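Local coordinates for putative alpha/beta hydrolase fold protein (Candidatus Nitrososphaera gargensis, PDB 5A62) that probably hydrolyses carboxylic esters, as a carboxylesterase-like member of the alpha/beta hydrolase fold family, at residues 30-42 against 175-188. Sequence-based numbering, arbitrary orientation.
Sequences HPIGGNILIWDYE and FFREVFTKTSVEGF. With ACT (acetate ion), chain B.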
loop_
_atom_site.group_PDB
_atom_site.type_symbol
_atom_site.label_atom_id
_atom_site.label_comp_id
_atom_site.label_asym_id
_atom_site.label_seq_id
_atom_site.Cartn_x
_atom_site.Cartn_y
_atom_site.Cartn_z
ATOM N N HIS A 30 -15.017 2.717 12.408
ATOM C CA HIS A 30 -14.478 4.068 12.448
ATOM C C HIS A 30 -13.583 4.402 11.246
ATOM O O HIS A 30 -13.178 3.527 10.485
ATOM C CB HIS A 30 -13.718 4.284 13.764
ATOM C CG HIS A 30 -12.465 3.485 13.891
ATOM N ND1 HIS A 30 -11.315 3.853 13.245
ATOM C CD2 HIS A 30 -12.122 2.387 14.638
ATOM C CE1 HIS A 30 -10.340 3.012 13.570
ATOM N NE2 HIS A 30 -10.809 2.100 14.386
ATOM N N PRO A 31 -13.255 5.696 11.056
ATOM C CA PRO A 31 -12.421 6.144 9.947
ATOM C C PRO A 31 -10.954 6.055 10.289
ATOM O O PRO A 31 -10.562 5.765 11.392
ATOM C CB PRO A 31 -12.798 7.608 9.818
ATOM C CG PRO A 31 -13.117 8.023 11.146
ATOM C CD PRO A 31 -13.842 6.849 11.751
ATOM N N ILE A 32 -10.093 6.291 9.300
ATOM C CA ILE A 32 -8.683 6.463 9.594
ATOM C C ILE A 32 -8.518 7.569 10.619
ATOM O O ILE A 32 -9.093 8.657 10.423
ATOM C CB ILE A 32 -7.859 6.758 8.323
ATOM C CG1 ILE A 32 -7.900 5.537 7.391
ATOM C CG2 ILE A 32 -6.433 7.136 8.690
ATOM C CD1 ILE A 32 -7.166 5.760 6.078
ATOM N N GLY A 33 -7.754 7.328 11.665
ATOM C CA GLY A 33 -7.529 8.278 12.725
ATOM C C GLY A 33 -8.623 8.236 13.764
ATOM O O GLY A 33 -8.541 8.988 14.740
ATOM N N GLY A 34 -9.619 7.395 13.590
ATOM C CA GLY A 34 -10.701 7.235 14.587
ATOM C C GLY A 34 -10.460 6.029 15.451
ATOM O O GLY A 34 -9.435 5.344 15.402
ATOM N N ASN A 35 -11.434 5.752 16.306
ATOM C CA ASN A 35 -11.425 4.657 17.234
ATOM C C ASN A 35 -12.788 4.644 17.877
ATOM O O ASN A 35 -13.690 5.382 17.476
ATOM C CB ASN A 35 -10.266 4.766 18.165
ATOM C CG ASN A 35 -10.227 6.073 18.843
ATOM O OD1 ASN A 35 -11.222 6.479 19.475
ATOM N ND2 ASN A 35 -9.143 6.803 18.682
ATOM N N ILE A 36 -12.988 3.753 18.861
ATOM C CA ILE A 36 -14.350 3.579 19.414
ATOM C C ILE A 36 -14.787 4.831 20.151
ATOM O O ILE A 36 -15.982 5.078 20.271
ATOM C CB ILE A 36 -14.407 2.386 20.321
ATOM C CG1 ILE A 36 -14.342 1.129 19.478
ATOM C CG2 ILE A 36 -15.670 2.400 21.185
ATOM C CD1 ILE A 36 -13.994 -0.102 20.216
ATOM N N LEU A 37 -13.856 5.677 20.567
ATOM C CA LEU A 37 -14.249 6.948 21.208
ATOM C C LEU A 37 -15.083 7.834 20.314
ATOM O O LEU A 37 -15.858 8.676 20.802
ATOM C CB LEU A 37 -13.045 7.674 21.787
ATOM C CG LEU A 37 -12.124 6.796 22.673
ATOM C CD1 LEU A 37 -10.897 7.569 23.138
ATOM C CD2 LEU A 37 -12.892 6.108 23.771
ATOM N N ILE A 38 -14.979 7.702 18.993
ATOM C CA ILE A 38 -15.725 8.553 18.079
ATOM C C ILE A 38 -17.186 8.187 18.092
ATOM O O ILE A 38 -17.989 8.969 17.615
ATOM C CB ILE A 38 -15.125 8.458 16.651
ATOM C CG1 ILE A 38 -15.254 9.790 15.905
ATOM C CG2 ILE A 38 -15.700 7.318 15.836
ATOM C CD1 ILE A 38 -14.600 9.801 14.531
ATOM N N TRP A 39 -17.548 7.014 18.633
ATOM C CA TRP A 39 -18.899 6.423 18.535
ATOM C C TRP A 39 -19.676 6.515 19.832
ATOM O O TRP A 39 -20.745 5.896 19.996
ATOM C CB TRP A 39 -18.831 4.961 18.071
ATOM C CG TRP A 39 -18.333 4.694 16.702
ATOM C CD1 TRP A 39 -17.318 3.793 16.314
ATOM C CD2 TRP A 39 -18.901 5.154 15.459
ATOM N NE1 TRP A 39 -17.200 3.792 14.972
ATOM C CE2 TRP A 39 -18.177 4.552 14.409
ATOM C CE3 TRP A 39 -19.949 5.996 15.125
ATOM C CZ2 TRP A 39 -18.457 4.784 13.110
ATOM C CZ3 TRP A 39 -20.242 6.204 13.836
ATOM C CH2 TRP A 39 -19.460 5.613 12.804
ATOM N N ASP A 40 -19.218 7.301 20.788
ATOM C CA ASP A 40 -19.848 7.292 22.101
ATOM C C ASP A 40 -21.347 7.527 22.060
ATOM O O ASP A 40 -22.156 6.763 22.610
ATOM C CB ASP A 40 -19.128 8.302 23.046
ATOM C CG ASP A 40 -19.011 9.809 22.499
ATOM O OD1 ASP A 40 -19.399 10.183 21.349
ATOM O OD2 ASP A 40 -18.500 10.657 23.300
ATOM N N TYR A 41 -21.722 8.600 21.390
ATOM C CA TYR A 41 -23.093 8.955 21.260
ATOM C C TYR A 41 -23.893 7.891 20.546
ATOM O O TYR A 41 -24.997 7.519 20.952
ATOM C CB TYR A 41 -23.261 10.274 20.519
ATOM C CG TYR A 41 -24.693 10.681 20.251
ATOM C CD1 TYR A 41 -25.502 11.111 21.285
ATOM C CD2 TYR A 41 -25.247 10.544 18.992
ATOM C CE1 TYR A 41 -26.832 11.443 21.060
ATOM C CE2 TYR A 41 -26.562 10.886 18.758
ATOM C CZ TYR A 41 -27.333 11.373 19.797
ATOM O OH TYR A 41 -28.665 11.682 19.534
ATOM N N GLU A 42 -23.355 7.399 19.458
ATOM C CA GLU A 42 -24.059 6.446 18.655
ATOM C C GLU A 42 -24.279 5.131 19.408
ATOM O O GLU A 42 -25.327 4.515 19.226
ATOM C CB GLU A 42 -23.267 6.119 17.348
ATOM C CG GLU A 42 -23.242 7.244 16.366
ATOM C CD GLU A 42 -22.279 8.325 16.661
ATOM O OE1 GLU A 42 -21.490 8.317 17.628
ATOM O OE2 GLU A 42 -22.265 9.285 15.832
ATOM N N PHE A 175 -12.704 17.308 20.684
ATOM C CA PHE A 175 -13.140 15.924 20.519
ATOM C C PHE A 175 -12.294 15.209 19.426
ATOM O O PHE A 175 -11.712 14.137 19.682
ATOM C CB PHE A 175 -14.605 15.925 20.209
ATOM C CG PHE A 175 -15.242 14.578 19.920
ATOM C CD1 PHE A 175 -14.853 13.433 20.558
ATOM C CD2 PHE A 175 -16.276 14.502 19.010
ATOM C CE1 PHE A 175 -15.526 12.216 20.289
ATOM C CE2 PHE A 175 -16.882 13.288 18.726
ATOM C CZ PHE A 175 -16.503 12.159 19.405
ATOM N N PHE A 176 -12.098 15.883 18.305
ATOM C CA PHE A 176 -11.229 15.363 17.293
ATOM C C PHE A 176 -9.831 15.110 17.816
ATOM O O PHE A 176 -9.237 14.040 17.561
ATOM C CB PHE A 176 -11.173 16.293 16.092
ATOM C CG PHE A 176 -10.184 15.888 15.048
ATOM C CD1 PHE A 176 -10.526 15.010 14.083
ATOM C CD2 PHE A 176 -8.925 16.415 15.063
ATOM C CE1 PHE A 176 -9.600 14.627 13.126
ATOM C CE2 PHE A 176 -8.011 16.055 14.083
ATOM C CZ PHE A 176 -8.390 15.146 13.149
ATOM N N ARG A 177 -9.236 16.043 18.553
ATOM C CA ARG A 177 -7.904 15.835 19.139
ATOM C C ARG A 177 -7.842 14.600 19.974
ATOM O O ARG A 177 -6.925 13.790 19.804
ATOM C CB ARG A 177 -7.490 16.977 20.062
ATOM C CG ARG A 177 -7.107 18.244 19.336
ATOM C CD ARG A 177 -6.708 19.361 20.312
ATOM N NE ARG A 177 -6.196 20.554 19.610
ATOM C CZ ARG A 177 -6.932 21.623 19.301
ATOM N NH1 ARG A 177 -8.211 21.703 19.646
ATOM N NH2 ARG A 177 -6.392 22.635 18.612
ATOM N N GLU A 178 -8.813 14.478 20.882
ATOM C CA GLU A 178 -8.916 13.320 21.776
ATOM C C GLU A 178 -8.802 12.057 20.966
ATOM O O GLU A 178 -7.881 11.243 21.254
ATOM C CB GLU A 178 -10.194 13.310 22.658
ATOM C CG GLU A 178 -10.137 12.262 23.808
ATOM C CD GLU A 178 -9.405 12.688 25.103
ATOM O OE1 GLU A 178 -8.282 13.287 25.057
ATOM O OE2 GLU A 178 -9.944 12.365 26.219
ATOM N N VAL A 179 -9.679 11.960 19.963
ATOM C CA VAL A 179 -9.851 10.722 19.204
ATOM C C VAL A 179 -8.569 10.471 18.361
ATOM O O VAL A 179 -7.930 9.429 18.453
ATOM C CB VAL A 179 -11.060 10.797 18.319
ATOM C CG1 VAL A 179 -11.093 9.669 17.258
ATOM C CG2 VAL A 179 -12.349 10.852 19.154
ATOM N N PHE A 180 -8.209 11.461 17.556
ATOM C CA PHE A 180 -7.156 11.286 16.545
ATOM C C PHE A 180 -5.843 10.910 17.153
ATOM O O PHE A 180 -5.075 10.092 16.631
ATOM C CB PHE A 180 -7.067 12.554 15.696
ATOM C CG PHE A 180 -6.204 12.432 14.484
ATOM C CD1 PHE A 180 -6.755 11.944 13.291
ATOM C CD2 PHE A 180 -4.866 12.770 14.522
ATOM C CE1 PHE A 180 -5.953 11.880 12.153
ATOM C CE2 PHE A 180 -4.082 12.695 13.404
ATOM C CZ PHE A 180 -4.622 12.198 12.269
ATOM N N THR A 181 -5.502 11.530 18.292
ATOM C CA THR A 181 -4.187 11.365 18.856
ATOM C C THR A 181 -4.009 10.007 19.576
ATOM O O THR A 181 -2.906 9.709 20.003
ATOM C CB THR A 181 -3.781 12.541 19.751
ATOM O OG1 THR A 181 -4.662 12.570 20.859
ATOM C CG2 THR A 181 -3.770 13.797 18.965
ATOM N N LYS A 182 -5.034 9.150 19.570
ATOM C CA LYS A 182 -4.859 7.768 19.996
ATOM C C LYS A 182 -4.336 6.876 18.838
ATOM O O LYS A 182 -4.058 5.694 19.090
ATOM C CB LYS A 182 -6.165 7.148 20.469
ATOM C CG LYS A 182 -6.986 7.851 21.488
ATOM C CD LYS A 182 -6.232 7.999 22.729
ATOM C CE LYS A 182 -7.229 8.244 23.884
ATOM N NZ LYS A 182 -7.457 9.658 23.933
ATOM N N THR A 183 -4.218 7.434 17.651
ATOM C CA THR A 183 -3.795 6.642 16.528
ATOM C C THR A 183 -2.281 6.542 16.565
ATOM O O THR A 183 -1.584 7.551 16.705
ATOM C CB THR A 183 -4.229 7.370 15.257
ATOM O OG1 THR A 183 -5.640 7.690 15.289
ATOM C CG2 THR A 183 -3.998 6.447 14.027
ATOM N N SER A 184 -1.721 5.360 16.391
ATOM C CA SER A 184 -0.308 5.231 16.232
ATOM C C SER A 184 0.170 5.769 14.912
ATOM O O SER A 184 -0.583 5.749 13.940
ATOM C CB SER A 184 0.153 3.804 16.422
ATOM O OG SER A 184 -0.213 2.961 15.327
ATOM N N VAL A 185 1.407 6.227 14.864
ATOM C CA VAL A 185 2.005 6.653 13.605
ATOM C C VAL A 185 2.003 5.493 12.618
ATOM O O VAL A 185 1.607 5.666 11.468
ATOM C CB VAL A 185 3.419 7.179 13.825
ATOM C CG1 VAL A 185 4.116 7.441 12.495
ATOM C CG2 VAL A 185 3.395 8.350 14.761
ATOM N N GLU A 186 2.392 4.310 13.041
ATOM C CA GLU A 186 2.497 3.159 12.107
ATOM C C GLU A 186 1.114 2.822 11.653
ATOM O O GLU A 186 0.919 2.501 10.457
ATOM C CB GLU A 186 3.237 1.960 12.704
ATOM C CG GLU A 186 2.623 1.505 13.918
ATOM C CD GLU A 186 3.062 2.286 15.263
ATOM O OE1 GLU A 186 3.593 3.514 15.461
ATOM O OE2 GLU A 186 2.807 1.488 16.281
ATOM N N GLY A 187 0.085 2.943 12.472
ATOM C CA GLY A 187 -1.255 2.657 12.059
ATOM C C GLY A 187 -1.796 3.668 11.096
ATOM O O GLY A 187 -2.540 3.288 10.155
ATOM N N PHE A 188 -1.570 4.957 11.298
ATOM C CA PHE A 188 -1.995 5.966 10.361
ATOM C C PHE A 188 -1.351 5.731 9.007
ATOM O O PHE A 188 -2.042 5.777 7.978
ATOM C CB PHE A 188 -1.608 7.351 10.924
ATOM C CG PHE A 188 -2.048 8.454 9.999
ATOM C CD1 PHE A 188 -3.353 8.903 9.978
ATOM C CD2 PHE A 188 -1.142 9.063 9.149
ATOM C CE1 PHE A 188 -3.739 9.898 9.081
ATOM C CE2 PHE A 188 -1.532 10.037 8.272
ATOM C CZ PHE A 188 -2.799 10.409 8.223
HETATM C C ACT B . -10.486 7.551 5.684
HETATM O O ACT B . -9.914 8.643 5.926
HETATM O OXT ACT B . -10.923 6.907 6.596
HETATM C CH3 ACT B . -10.598 6.983 4.242
HETATM O O HOH W 1 -7.071 5.813 16.819
#
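The carboxamide of N35 reaches the C-terminal turn of helix 170-180, where ND2 gives a weak, bent hydrogen bond to V179 O (2.9 Å, 129° at the hydrogen). Its other end, OD1, accepts from L37 N in the carbonyl plane, closing an Asx turn that fixes the amide's rotation. A water accepts from N35 ND2 and donates to G34 O and T183 OG1, tying both loops together. Beside it, G33 O receives a nearly straight CA-H...O contact from F180 CA (3.2 Å, 168°). Another carbonyl oxygen, L37 O, lies at the edge of the F175 ring, 3.6 Å from CE1.

In the alpha/beta hydrolase fold this loop follows strand 25-29, where the oxyanion hole is usually built; consistent with that, I32 N donates to an acetate oxygen, OXT (2.9 Å), and I100 N, within the probable nucleophile elbow, binds the same ion. Helices 170-180 and 185-194 belong to the helical region between strands 116-122 and 212-218.

Apolar packing extends the contact. V179 sets CG1 against G34 CA (3.6 Å) and CG2 against L37 CB. A chi1 of -65° puts I32 CG1 beside the backbone N and leaves CG2 anti to it, 3.8 Å from F188 CD1. L37 CD1 touches K182 CE.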